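Local coordinates for protein nicking enzyme (PDB 4HT4) that probably nicks one strand of a plasmid's DNA, as the relaxase domain of a longer protein, to start its conjugative transfer between staphylococci, at residues V10-G15 / S80-E85; I100-E105 / N174-H179; E108-E113 / N166-R171. The protein carries 1 engineered substitution. All coordinates share one frame; numbering follows the deposited sequence.

Contact 1: residues V10-G15 / S80-E85; sequences VSKANG and SQVARE. With nucleotides of chain B.
Q81, whose CG lies 4.0 Å from S11 CB across the strand pair, ends in a flat carboxamide that reads an adenine through its edge atoms. NE2 donates to N7 of DA19 of chain B at 3.0 Å and almost straight (172°), while OE1 accepts from N6 of the same base, OE1 to N6 3.0 Å. These two bonds make the bidentate glutamine-adenine pairing on the major-groove (Hoogsteen) atoms of the base and should fix which way round the amide is turned. The chain reaches the base because it is extended beyond CG (chi2 179°). NE2 also donates to the phosphate of DC18 of chain B, with NE2 to OP2 3.2 Å. That same OP2 accepts from S11 OG at 2.7 Å. With OG anti to the backbone N (chi1 176°), the hydroxyl also accepts from A13 N, forming an ST turn at the strand end. One nucleotide earlier, the backbone Q81 N donates to OP1 of DG17 of chain B. S11 and Q81 therefore share a DNA-binding face, consistent with a relaxase.

The opposite face carries V10 and A83. Their antiparallel pairing is anchored by V10 N to A83 O at 2.8 Å, and V82 N returns a bond to V10 O, so two residues face one in a classic beta bulge. V10 CG1 packs on V82 CG2 at 3.7 Å. E85, farther along, hydrogen-bonds H132, a nickel ligand, and so acts as a second-shell residue of the metal site. Strand 5-11 forms one margin of the five-stranded sheet, next to strand 81-89; helix 64-74 covers V82 and A83 through H72 and W68, and L134 of strand 130-136 touches V10 and A83.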
loop_
_atom_site.group_PDB
_atom_site.type_symbol
_atom_site.label_atom_id
_atom_site.label_comp_id
_atom_site.label_asym_id
_atom_site.label_seq_id
_atom_site.Cartn_x
_atom_site.Cartn_y
_atom_site.Cartn_z
ATOM N N VAL A 10 4.751 -4.382 8.273
ATOM C CA VAL A 10 5.696 -3.395 8.779
ATOM C C VAL A 10 5.599 -3.351 10.297
ATOM O O VAL A 10 4.672 -2.759 10.852
ATOM C CB VAL A 10 5.411 -2.000 8.208
ATOM C CG1 VAL A 10 6.444 -1.004 8.711
ATOM C CG2 VAL A 10 5.406 -2.045 6.692
ATOM N N SER A 11 6.559 -3.982 10.965
ATOM C CA SER A 11 6.492 -4.158 12.412
ATOM C C SER A 11 7.541 -3.343 13.157
ATOM O O SER A 11 8.685 -3.235 12.719
ATOM C CB SER A 11 6.638 -5.637 12.769
ATOM O OG SER A 11 6.673 -5.822 14.172
ATOM N N LYS A 12 7.141 -2.780 14.293
ATOM C CA LYS A 12 8.049 -2.007 15.133
ATOM C C LYS A 12 8.977 -2.922 15.918
ATOM O O LYS A 12 9.974 -2.474 16.483
ATOM C CB LYS A 12 7.260 -1.119 16.093
ATOM C CG LYS A 12 6.461 -0.028 15.407
ATOM C CD LYS A 12 5.531 0.664 16.390
ATOM C CE LYS A 12 6.303 1.336 17.507
ATOM N NZ LYS A 12 5.386 1.839 18.568
ATOM N N ALA A 13 8.644 -4.209 15.949
ATOM C CA ALA A 13 9.464 -5.193 16.644
ATOM C C ALA A 13 10.787 -5.405 15.914
ATOM O O ALA A 13 11.729 -5.968 16.471
ATOM C CB ALA A 13 8.715 -6.504 16.778
ATOM N N ASN A 14 10.844 -4.956 14.664
ATOM C CA ASN A 14 12.060 -5.043 13.868
ATOM C C ASN A 14 12.617 -3.664 13.529
ATOM O O ASN A 14 13.361 -3.505 12.561
ATOM C CB ASN A 14 11.807 -5.842 12.588
ATOM C CG ASN A 14 11.394 -7.272 12.866
ATOM O OD1 ASN A 14 10.205 -7.587 12.927
ATOM N ND2 ASN A 14 12.377 -8.150 13.039
ATOM N N GLY A 15 12.245 -2.668 14.328
ATOM C CA GLY A 15 12.786 -1.328 14.190
ATOM C C GLY A 15 12.249 -0.544 13.009
ATOM O O GLY A 15 12.856 0.439 12.583
ATOM N N SER A 80 4.308 -3.287 18.063
ATOM C CA SER A 80 3.109 -3.092 17.255
ATOM C C SER A 80 3.390 -3.086 15.757
ATOM O O SER A 80 4.290 -2.392 15.285
ATOM C CB SER A 80 2.420 -1.783 17.646
ATOM O OG SER A 80 1.140 -2.024 18.199
ATOM N N GLN A 81 2.609 -3.866 15.016
ATOM C CA GLN A 81 2.647 -3.827 13.563
ATOM C C GLN A 81 1.855 -2.610 13.108
ATOM O O GLN A 81 0.662 -2.501 13.389
ATOM C CB GLN A 81 2.035 -5.098 12.978
ATOM C CG GLN A 81 2.753 -6.377 13.375
ATOM C CD GLN A 81 2.095 -7.612 12.797
ATOM O OE1 GLN A 81 0.941 -7.571 12.370
ATOM N NE2 GLN A 81 2.828 -8.719 12.773
ATOM N N VAL A 82 2.515 -1.690 12.413
ATOM C CA VAL A 82 1.886 -0.420 12.065
ATOM C C VAL A 82 1.150 -0.439 10.726
ATOM O O VAL A 82 0.135 0.238 10.566
ATOM C CB VAL A 82 2.895 0.748 12.087
ATOM C CG1 VAL A 82 3.378 0.997 13.504
ATOM C CG2 VAL A 82 4.067 0.464 11.159
ATOM N N ALA A 83 1.655 -1.212 9.770
ATOM C CA ALA A 83 1.059 -1.234 8.441
ATOM C C ALA A 83 1.403 -2.495 7.657
ATOM O O ALA A 83 2.212 -3.315 8.090
ATOM C CB ALA A 83 1.477 0.004 7.655
ATOM N N ARG A 84 0.770 -2.635 6.497
ATOM C CA ARG A 84 1.056 -3.725 5.580
ATOM C C ARG A 84 1.589 -3.156 4.276
ATOM O O ARG A 84 0.967 -2.281 3.677
ATOM C CB ARG A 84 -0.212 -4.525 5.294
ATOM C CG ARG A 84 -0.086 -5.475 4.114
ATOM C CD ARG A 84 -1.438 -6.039 3.707
ATOM N NE ARG A 84 -2.144 -6.634 4.837
ATOM C CZ ARG A 84 -1.920 -7.863 5.293
ATOM N NH1 ARG A 84 -1.004 -8.629 4.718
ATOM N NH2 ARG A 84 -2.610 -8.324 6.325
ATOM N N GLU A 85 2.740 -3.649 3.834
ATOM C CA GLU A 85 3.290 -3.199 2.563
ATOM C C GLU A 85 3.097 -4.241 1.470
ATOM O O GLU A 85 3.485 -5.400 1.624
ATOM C CB GLU A 85 4.771 -2.846 2.691
ATOM C CG GLU A 85 5.357 -2.271 1.410
ATOM C CD GLU A 85 6.818 -1.893 1.546
ATOM O OE1 GLU A 85 7.497 -2.433 2.444
ATOM O OE2 GLU A 85 7.289 -1.053 0.751
ATOM P P DG B 17 -0.119 -6.289 16.505
ATOM O OP1 DG B 17 0.563 -5.019 16.170
ATOM O OP2 DG B 17 -1.111 -6.859 15.567
ATOM O "O5'" DG B 17 0.998 -7.395 16.806
ATOM C "C5'" DG B 17 2.089 -7.070 17.656
ATOM C "C4'" DG B 17 3.134 -8.175 17.718
ATOM O "O4'" DG B 17 2.577 -9.352 18.353
ATOM C "C3'" DG B 17 3.694 -8.661 16.387
ATOM O "O3'" DG B 17 5.041 -9.071 16.575
ATOM C "C2'" DG B 17 2.799 -9.851 16.059
ATOM C "C1'" DG B 17 2.574 -10.438 17.448
ATOM N N9 DG B 17 1.287 -11.097 17.606
ATOM C C8 DG B 17 0.077 -10.643 17.149
ATOM N N7 DG B 17 -0.911 -11.434 17.445
ATOM C C5 DG B 17 -0.322 -12.477 18.147
ATOM C C6 DG B 17 -0.908 -13.631 18.718
ATOM O O6 DG B 17 -2.101 -13.972 18.718
ATOM N N1 DG B 17 0.051 -14.430 19.338
ATOM C C2 DG B 17 1.397 -14.147 19.395
ATOM N N2 DG B 17 2.161 -15.041 20.040
ATOM N N3 DG B 17 1.957 -13.068 18.864
ATOM C C4 DG B 17 1.035 -12.282 18.258
ATOM P P DC B 18 5.998 -9.307 15.306
ATOM O OP1 DC B 18 7.392 -9.364 15.801
ATOM O OP2 DC B 18 5.620 -8.323 14.267
ATOM O "O5'" DC B 18 5.585 -10.760 14.778
ATOM C "C5'" DC B 18 5.970 -11.909 15.522
ATOM C "C4'" DC B 18 5.254 -13.161 15.042
ATOM O "O4'" DC B 18 3.903 -13.207 15.556
ATOM C "C3'" DC B 18 5.082 -13.301 13.533
ATOM O "O3'" DC B 18 6.157 -14.048 12.974
ATOM C "C2'" DC B 18 3.756 -14.047 13.381
ATOM C "C1'" DC B 18 3.273 -14.227 14.819
ATOM N N1 DC B 18 1.794 -14.131 14.961
ATOM C C2 DC B 18 1.109 -15.108 15.691
ATOM O O2 DC B 18 1.748 -16.027 16.215
ATOM N N3 DC B 18 -0.236 -15.018 15.811
ATOM C C4 DC B 18 -0.889 -14.012 15.233
ATOM N N4 DC B 18 -2.216 -13.972 15.379
ATOM C C5 DC B 18 -0.213 -13.006 14.480
ATOM C C6 DC B 18 1.116 -13.107 14.369
ATOM P P DA B 19 6.768 -13.637 11.546
ATOM O OP1 DA B 19 7.952 -14.493 11.309
ATOM O OP2 DA B 19 6.907 -12.165 11.516
ATOM O "O5'" DA B 19 5.618 -14.029 10.505
ATOM C "C5'" DA B 19 5.267 -15.390 10.295
ATOM C "C4'" DA B 19 4.098 -15.508 9.330
ATOM O "O4'" DA B 19 2.896 -14.983 9.950
ATOM C "C3'" DA B 19 4.264 -14.759 8.012
ATOM O "O3'" DA B 19 3.729 -15.533 6.951
ATOM C "C2'" DA B 19 3.448 -13.487 8.217
ATOM C "C1'" DA B 19 2.338 -13.967 9.146
ATOM N N9 DA B 19 1.844 -12.918 10.031
ATOM C C8 DA B 19 2.600 -12.024 10.735
ATOM N N7 DA B 19 1.891 -11.189 11.453
ATOM C C5 DA B 19 0.581 -11.562 11.204
ATOM C C6 DA B 19 -0.653 -11.063 11.668
ATOM N N6 DA B 19 -0.759 -10.035 12.518
ATOM N N1 DA B 19 -1.775 -11.667 11.220
ATOM C C2 DA B 19 -1.667 -12.697 10.369
ATOM N N3 DA B 19 -0.564 -13.250 9.866
ATOM C C4 DA B 19 0.532 -12.629 10.329
#

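Contact 2: residues I100-E105 / N174-H179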
loop_
_atom_site.group_PDB
_atom_site.type_symbol
_atom_site.label_atom_id
_atom_site.label_comp_id
_atom_site.label_asym_id
_atom_site.label_seq_id
_atom_site.Cartn_x
_atom_site.Cartn_y
_atom_site.Cartn_z
ATOM N N ILE A 100 0.324 4.072 -14.324
ATOM C CA ILE A 100 -0.293 4.697 -13.163
ATOM C C ILE A 100 -1.719 4.196 -12.974
ATOM O O ILE A 100 -2.093 3.769 -11.881
ATOM C CB ILE A 100 -0.308 6.228 -13.289
ATOM C CG1 ILE A 100 1.114 6.779 -13.196
ATOM C CG2 ILE A 100 -1.178 6.845 -12.207
ATOM C CD1 ILE A 100 1.205 8.267 -13.426
ATOM N N GLU A 101 -2.506 4.246 -14.044
ATOM C CA GLU A 101 -3.907 3.838 -13.995
ATOM C C GLU A 101 -4.061 2.376 -13.591
ATOM O O GLU A 101 -5.030 2.006 -12.926
ATOM C CB GLU A 101 -4.589 4.089 -15.343
ATOM C CG GLU A 101 -4.602 5.549 -15.770
ATOM C CD GLU A 101 -5.495 6.414 -14.898
ATOM O OE1 GLU A 101 -5.303 7.648 -14.892
ATOM O OE2 GLU A 101 -6.396 5.865 -14.227
ATOM N N LEU A 102 -3.099 1.552 -13.990
ATOM C CA LEU A 102 -3.097 0.141 -13.623
ATOM C C LEU A 102 -2.913 -0.029 -12.120
ATOM O O LEU A 102 -3.698 -0.711 -11.462
ATOM C CB LEU A 102 -1.993 -0.605 -14.374
ATOM C CG LEU A 102 -1.718 -2.038 -13.920
ATOM C CD1 LEU A 102 -2.963 -2.893 -14.074
ATOM C CD2 LEU A 102 -0.553 -2.635 -14.695
ATOM N N ALA A 103 -1.872 0.601 -11.583
ATOM C CA ALA A 103 -1.580 0.520 -10.159
ATOM C C ALA A 103 -2.647 1.232 -9.336
ATOM O O ALA A 103 -2.935 0.839 -8.206
ATOM C CB ALA A 103 -0.207 1.101 -9.865
ATOM N N LYS A 104 -3.229 2.282 -9.906
ATOM C CA LYS A 104 -4.269 3.036 -9.219
ATOM C C LYS A 104 -5.529 2.197 -9.031
ATOM O O LYS A 104 -6.179 2.266 -7.988
ATOM C CB LYS A 104 -4.607 4.321 -9.980
ATOM C CG LYS A 104 -5.715 5.136 -9.331
ATOM C CD LYS A 104 -6.158 6.300 -10.201
ATOM C CE LYS A 104 -5.231 7.496 -10.057
ATOM N NZ LYS A 104 -5.785 8.694 -10.753
ATOM N N GLU A 105 -5.868 1.399 -10.039
ATOM C CA GLU A 105 -7.084 0.593 -9.989
ATOM C C GLU A 105 -7.011 -0.506 -8.933
ATOM O O GLU A 105 -7.956 -0.708 -8.171
ATOM C CB GLU A 105 -7.399 -0.019 -11.355
ATOM C CG GLU A 105 -8.638 -0.904 -11.344
ATOM C CD GLU A 105 -9.053 -1.359 -12.726
ATOM O OE1 GLU A 105 -8.441 -0.903 -13.715
ATOM O OE2 GLU A 105 -9.997 -2.171 -12.823
ATOM N N ASN A 174 -5.572 -10.653 -12.683
ATOM C CA ASN A 174 -6.710 -10.287 -13.516
ATOM C C ASN A 174 -6.705 -8.819 -13.922
ATOM O O ASN A 174 -6.968 -8.486 -15.077
ATOM C CB ASN A 174 -8.017 -10.632 -12.802
ATOM C CG ASN A 174 -8.197 -12.123 -12.604
ATOM O OD1 ASN A 174 -7.323 -12.918 -12.954
ATOM N ND2 ASN A 174 -9.332 -12.510 -12.035
ATOM N N VAL A 175 -6.408 -7.942 -12.968
ATOM C CA VAL A 175 -6.366 -6.509 -13.235
ATOM C C VAL A 175 -5.247 -6.166 -14.216
ATOM O O VAL A 175 -5.445 -5.383 -15.145
ATOM C CB VAL A 175 -6.194 -5.693 -11.937
ATOM C CG1 VAL A 175 -5.962 -4.223 -12.253
ATOM C CG2 VAL A 175 -7.414 -5.857 -11.047
ATOM N N GLN A 176 -4.079 -6.763 -14.012
ATOM C CA GLN A 176 -2.935 -6.507 -14.876
ATOM C C GLN A 176 -3.176 -7.023 -16.292
ATOM O O GLN A 176 -2.895 -6.325 -17.266
ATOM C CB GLN A 176 -1.670 -7.140 -14.298
ATOM C CG GLN A 176 -0.422 -6.861 -15.109
ATOM C CD GLN A 176 0.829 -7.400 -14.451
ATOM O OE1 GLN A 176 0.767 -8.021 -13.390
ATOM N NE2 GLN A 176 1.973 -7.164 -15.077
ATOM N N ASN A 177 -3.694 -8.244 -16.396
ATOM C CA ASN A 177 -4.013 -8.832 -17.693
ATOM C C ASN A 177 -5.057 -8.021 -18.450
ATOM O O ASN A 177 -5.025 -7.942 -19.677
ATOM C CB ASN A 177 -4.488 -10.278 -17.532
ATOM C CG ASN A 177 -3.359 -11.230 -17.195
ATOM O OD1 ASN A 177 -2.207 -11.004 -17.566
ATOM N ND2 ASN A 177 -3.686 -12.308 -16.492
ATOM N N LYS A 178 -5.979 -7.419 -17.706
ATOM C CA LYS A 178 -7.018 -6.587 -18.296
ATOM C C LYS A 178 -6.414 -5.354 -18.957
ATOM O O LYS A 178 -6.772 -5.004 -20.081
ATOM C CB LYS A 178 -8.029 -6.166 -17.229
ATOM C CG LYS A 178 -9.090 -5.201 -17.723
ATOM C CD LYS A 178 -10.012 -4.782 -16.590
ATOM C CE LYS A 178 -11.032 -3.759 -17.054
ATOM N NZ LYS A 178 -11.935 -3.348 -15.945
ATOM N N HIS A 179 -5.494 -4.702 -18.254
ATOM C CA HIS A 179 -4.828 -3.519 -18.787
ATOM C C HIS A 179 -3.862 -3.875 -19.909
ATOM O O HIS A 179 -3.623 -3.070 -20.809
ATOM C CB HIS A 179 -4.097 -2.765 -17.676
ATOM C CG HIS A 179 -4.988 -1.878 -16.867
ATOM N ND1 HIS A 179 -5.021 -0.508 -17.028
ATOM C CD2 HIS A 179 -5.889 -2.161 -15.895
ATOM C CE1 HIS A 179 -5.897 0.012 -16.190
ATOM N NE2 HIS A 179 -6.438 -0.969 -15.490
#
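L102 and H179 make the close-packed part of this contact. The CA of L102 stands over the middle of one face of the imidazole, 3.9 Å from the ring centroid, a CH-pi contact. The leucine's CD1 lies on the same side but just past the rim, 3.5 Å from H179 CD2, and reaches 3.8 Å to V175 CG1, so one methyl bridges two residues a helical turn apart. At the edge of the ring, in its plane, H179 NE2 donates to E105 OE1 at 2.7 Å and nearly straight (170°). E105 gets there with CG anti to its backbone N (chi1 178°) and an extended chain; its carboxylate is turned well out of the ring plane. This is a near-antiparallel helix pair: the 100-105 and 174-179 axes approach to 9.9 Å, their directions 153° apart. On its inner side helix 96-108 rests on the sheet, with I100 and A103 against I121 of strand 117-122. The outer side is looser: K178 is solvent-exposed, and its fully extended chain reaches E105 in a long salt bridge, NZ to OE2 3.9 Å. E101 is exposed as well, its CB near H179 CE1 while its carboxylate leads away.

Contact 3: residues E108-E113 / N166-R171; sequences ESLSNE and NEWRKR. With nucleotides of chain B.
R171 reaches across to E113 and completes a salt-bridge network with E167, tying a type I turn (L110 to E113) to helix 162-182. From its CB, the side chain of R171 sets off with CG anti to the backbone N (chi1 -178°) and heads for the turn. CD comes to S109 OG at 3.5 Å; that hydroxyl bonds F106 O. A bend at chi3 then sets the guanidinium edge-on to the carboxylate of E113, with W168 CD1 lying over the centre of one guanidinium face. NH1 donates to E113 OE1 at 2.6 Å and, weakly, to the carbonyl O of S109. NH2 donates to that same OE1 at 3.0 Å, coming from above the carboxylate plane. A further bond runs from R171 NH2 to E167 OE2 at 2.9 Å. Both nitrogens thus grip one oxygen, while E113 OE2 pairs with K164. R171 and K164 would probably favour the ionised form of E113, despite the nearby E167. On the far side of the helix R169 lies along the DNA, its NH1 3.2 Å from N3 of DA21 of chain B. The indole of W168 is fixed twice: L110 CD2 sits over its five-membered ring, 3.7 Å from the centroid, and NE1 gives E113 OE1 a third bond, 3.0 Å long, straight (171°) and in the ring plane.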
loop_
_atom_site.group_PDB
_atom_site.type_symbol
_atom_site.label_atom_id
_atom_site.label_comp_id
_atom_site.label_asym_id
_atom_site.label_seq_id
_atom_site.Cartn_x
_atom_site.Cartn_y
_atom_site.Cartn_z
ATOM N N GLU A 108 -7.327 0.854 -5.489
ATOM C CA GLU A 108 -8.698 1.228 -5.165
ATOM C C GLU A 108 -9.537 0.006 -4.814
ATOM O O GLU A 108 -10.567 0.119 -4.151
ATOM C CB GLU A 108 -9.334 1.997 -6.323
ATOM C CG GLU A 108 -8.807 3.410 -6.469
ATOM C CD GLU A 108 -9.292 4.088 -7.730
ATOM O OE1 GLU A 108 -9.789 3.383 -8.633
ATOM O OE2 GLU A 108 -9.176 5.328 -7.818
ATOM N N SER A 109 -9.089 -1.163 -5.261
ATOM C CA SER A 109 -9.762 -2.409 -4.920
ATOM C C SER A 109 -9.432 -2.807 -3.485
ATOM O O SER A 109 -10.095 -3.662 -2.901
ATOM C CB SER A 109 -9.364 -3.524 -5.888
ATOM O OG SER A 109 -7.980 -3.809 -5.802
ATOM N N LEU A 110 -8.402 -2.179 -2.926
ATOM C CA LEU A 110 -8.027 -2.407 -1.536
ATOM C C LEU A 110 -8.742 -1.418 -0.623
ATOM O O LEU A 110 -9.154 -1.765 0.483
ATOM C CB LEU A 110 -6.515 -2.284 -1.357
ATOM C CG LEU A 110 -5.655 -3.302 -2.102
ATOM C CD1 LEU A 110 -4.182 -3.079 -1.802
ATOM C CD2 LEU A 110 -6.072 -4.715 -1.734
ATOM N N SER A 111 -8.892 -0.185 -1.097
ATOM C CA SER A 111 -9.590 0.843 -0.334
ATOM C C SER A 111 -11.094 0.594 -0.339
ATOM O O SER A 111 -11.845 1.248 0.384
ATOM C CB SER A 111 -9.282 2.235 -0.890
ATOM O OG SER A 111 -9.809 2.397 -2.195
ATOM N N ASN A 112 -11.528 -0.356 -1.160
ATOM C CA ASN A 112 -12.930 -0.740 -1.226
ATOM C C ASN A 112 -13.279 -1.793 -0.182
ATOM O O ASN A 112 -14.422 -2.240 -0.096
ATOM C CB ASN A 112 -13.264 -1.269 -2.621
ATOM C CG ASN A 112 -14.142 -0.320 -3.407
ATOM O OD1 ASN A 112 -15.349 -0.534 -3.532
ATOM N ND2 ASN A 112 -13.542 0.738 -3.941
ATOM N N GLU A 113 -12.288 -2.184 0.612
ATOM C CA GLU A 113 -12.458 -3.281 1.565
ATOM C C GLU A 113 -12.591 -3.037 3.094
ATOM O O GLU A 113 -12.992 -3.969 3.791
ATOM C CB GLU A 113 -11.403 -4.366 1.307
ATOM C CG GLU A 113 -11.528 -5.022 -0.059
ATOM C CD GLU A 113 -10.560 -6.172 -0.247
ATOM O OE1 GLU A 113 -9.870 -6.204 -1.287
ATOM O OE2 GLU A 113 -10.496 -7.049 0.641
ATOM N N ASN A 166 -4.458 -15.104 -1.108
ATOM C CA ASN A 166 -4.525 -15.756 -2.409
ATOM C C ASN A 166 -5.512 -15.074 -3.348
ATOM O O ASN A 166 -5.359 -15.130 -4.569
ATOM C CB ASN A 166 -4.872 -17.237 -2.246
ATOM C CG ASN A 166 -3.801 -18.008 -1.505
ATOM O OD1 ASN A 166 -2.607 -17.782 -1.704
ATOM N ND2 ASN A 166 -4.222 -18.926 -0.640
ATOM N N GLU A 167 -6.525 -14.433 -2.774
ATOM C CA GLU A 167 -7.488 -13.668 -3.557
ATOM C C GLU A 167 -6.822 -12.448 -4.180
ATOM O O GLU A 167 -7.041 -12.136 -5.350
ATOM C CB GLU A 167 -8.660 -13.221 -2.682
ATOM C CG GLU A 167 -9.602 -12.240 -3.355
ATOM C CD GLU A 167 -10.728 -11.798 -2.442
ATOM O OE1 GLU A 167 -10.945 -12.459 -1.404
ATOM O OE2 GLU A 167 -11.392 -10.790 -2.760
ATOM N N TRP A 168 -6.006 -11.763 -3.386
ATOM C CA TRP A 168 -5.317 -10.563 -3.845
ATOM C C TRP A 168 -4.312 -10.882 -4.946
ATOM O O TRP A 168 -4.117 -10.089 -5.867
ATOM C CB TRP A 168 -4.617 -9.870 -2.674
ATOM C CG TRP A 168 -5.538 -9.039 -1.836
ATOM C CD1 TRP A 168 -6.770 -8.571 -2.190
ATOM C CD2 TRP A 168 -5.300 -8.576 -0.502
ATOM N NE1 TRP A 168 -7.312 -7.843 -1.160
ATOM C CE2 TRP A 168 -6.431 -7.831 -0.113
ATOM C CE3 TRP A 168 -4.241 -8.719 0.399
ATOM C CZ2 TRP A 168 -6.531 -7.232 1.139
ATOM C CZ3 TRP A 168 -4.345 -8.123 1.640
ATOM C CH2 TRP A 168 -5.482 -7.390 1.999
ATOM N N ARG A 169 -3.674 -12.043 -4.840
ATOM C CA ARG A 169 -2.725 -12.487 -5.852
ATOM C C ARG A 169 -3.422 -12.700 -7.190
ATOM O O ARG A 169 -2.925 -12.276 -8.234
ATOM C CB ARG A 169 -2.037 -13.781 -5.417
ATOM C CG ARG A 169 -1.128 -13.632 -4.210
ATOM C CD ARG A 169 -0.365 -14.918 -3.959
ATOM N NE ARG A 169 0.283 -15.392 -5.177
ATOM C CZ ARG A 169 1.511 -15.045 -5.553
ATOM N NH1 ARG A 169 2.232 -14.224 -4.802
ATOM N NH2 ARG A 169 2.016 -15.523 -6.681
ATOM N N LYS A 170 -4.576 -13.359 -7.151
ATOM C CA LYS A 170 -5.341 -13.629 -8.362
ATOM C C LYS A 170 -5.971 -12.352 -8.907
ATOM O O LYS A 170 -6.157 -12.209 -10.115
ATOM C CB LYS A 170 -6.424 -14.674 -8.093
ATOM N N ARG A 171 -6.294 -11.426 -8.009
ATOM C CA ARG A 171 -6.882 -10.155 -8.410
ATOM C C ARG A 171 -5.877 -9.313 -9.183
ATOM O O ARG A 171 -6.224 -8.679 -10.178
ATOM C CB ARG A 171 -7.372 -9.378 -7.189
ATOM C CG ARG A 171 -8.031 -8.054 -7.533
ATOM C CD ARG A 171 -8.326 -7.240 -6.288
ATOM N NE ARG A 171 -9.201 -7.952 -5.363
ATOM C CZ ARG A 171 -9.623 -7.455 -4.206
ATOM N NH1 ARG A 171 -9.251 -6.238 -3.831
ATOM N NH2 ARG A 171 -10.419 -8.171 -3.423
ATOM P P DA B 21 1.178 -20.181 1.566
ATOM O OP1 DA B 21 0.543 -21.454 1.969
ATOM O OP2 DA B 21 2.651 -20.098 1.458
ATOM O "O5'" DA B 21 0.553 -19.723 0.164
ATOM C "C5'" DA B 21 0.761 -18.400 -0.306
ATOM C "C4'" DA B 21 0.915 -18.325 -1.813
ATOM O "O4'" DA B 21 1.453 -17.026 -2.142
ATOM C "C3'" DA B 21 1.931 -19.275 -2.422
ATOM O "O3'" DA B 21 1.723 -19.336 -3.826
ATOM C "C2'" DA B 21 3.243 -18.578 -2.070
ATOM C "C1'" DA B 21 2.865 -17.097 -2.107
ATOM N N9 DA B 21 3.350 -16.351 -0.948
ATOM C C8 DA B 21 3.750 -16.868 0.251
ATOM N N7 DA B 21 4.143 -15.959 1.108
ATOM C C5 DA B 21 3.991 -14.763 0.424
ATOM C C6 DA B 21 4.234 -13.421 0.776
ATOM N N6 DA B 21 4.705 -13.048 1.970
ATOM N N1 DA B 21 3.971 -12.475 -0.150
ATOM C C2 DA B 21 3.498 -12.849 -1.345
ATOM N N3 DA B 21 3.231 -14.075 -1.788
ATOM C C4 DA B 21 3.502 -14.990 -0.846
ATOM P P DA B 22 2.640 -20.285 -4.742
ATOM O OP1 DA B 22 1.902 -20.531 -5.999
ATOM O OP2 DA B 22 3.092 -21.427 -3.914
ATOM O "O5'" DA B 22 3.913 -19.380 -5.078
ATOM C "C5'" DA B 22 3.689 -18.139 -5.722
ATOM C "C4'" DA B 22 4.956 -17.311 -5.823
ATOM O "O4'" DA B 22 5.094 -16.435 -4.674
ATOM C "C3'" DA B 22 6.264 -18.098 -5.913
ATOM O "O3'" DA B 22 6.867 -17.831 -7.178
ATOM C "C2'" DA B 22 7.093 -17.542 -4.753
ATOM C "C1'" DA B 22 6.473 -16.160 -4.591
ATOM N N9 DA B 22 6.786 -15.418 -3.363
ATOM C C8 DA B 22 7.008 -14.070 -3.295
ATOM N N7 DA B 22 7.272 -13.627 -2.092
ATOM C C5 DA B 22 7.223 -14.763 -1.304
ATOM C C6 DA B 22 7.417 -14.962 0.076
ATOM N N6 DA B 22 7.709 -13.968 0.921
ATOM N N1 DA B 22 7.297 -16.220 0.550
ATOM C C2 DA B 22 7.005 -17.205 -0.308
ATOM N N3 DA B 22 6.801 -17.138 -1.622
ATOM C C4 DA B 22 6.925 -15.878 -2.069
#

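From the N terminus, strand 5-11 waits about seventy residues until strand 81-89 returns beside it and contact 1 closes that loop at one margin of the main sheet. Only then does contact 2 open, on helix 96-108, the next element of the chain. Contact 3 begins in the loop that follows this helix and is nested inside contact 2: it opens later and closes earlier, both closing on helix 162-182, first at residues 166-171, then at 174-179. That helix is therefore joined to helix 96-108 and to the loop leaving it. Contacts 1 and 2 lie on opposite sides of the chain's centre, but contact 1 touches contact 3, with R84 CD 4.1 Å from W168 CZ3.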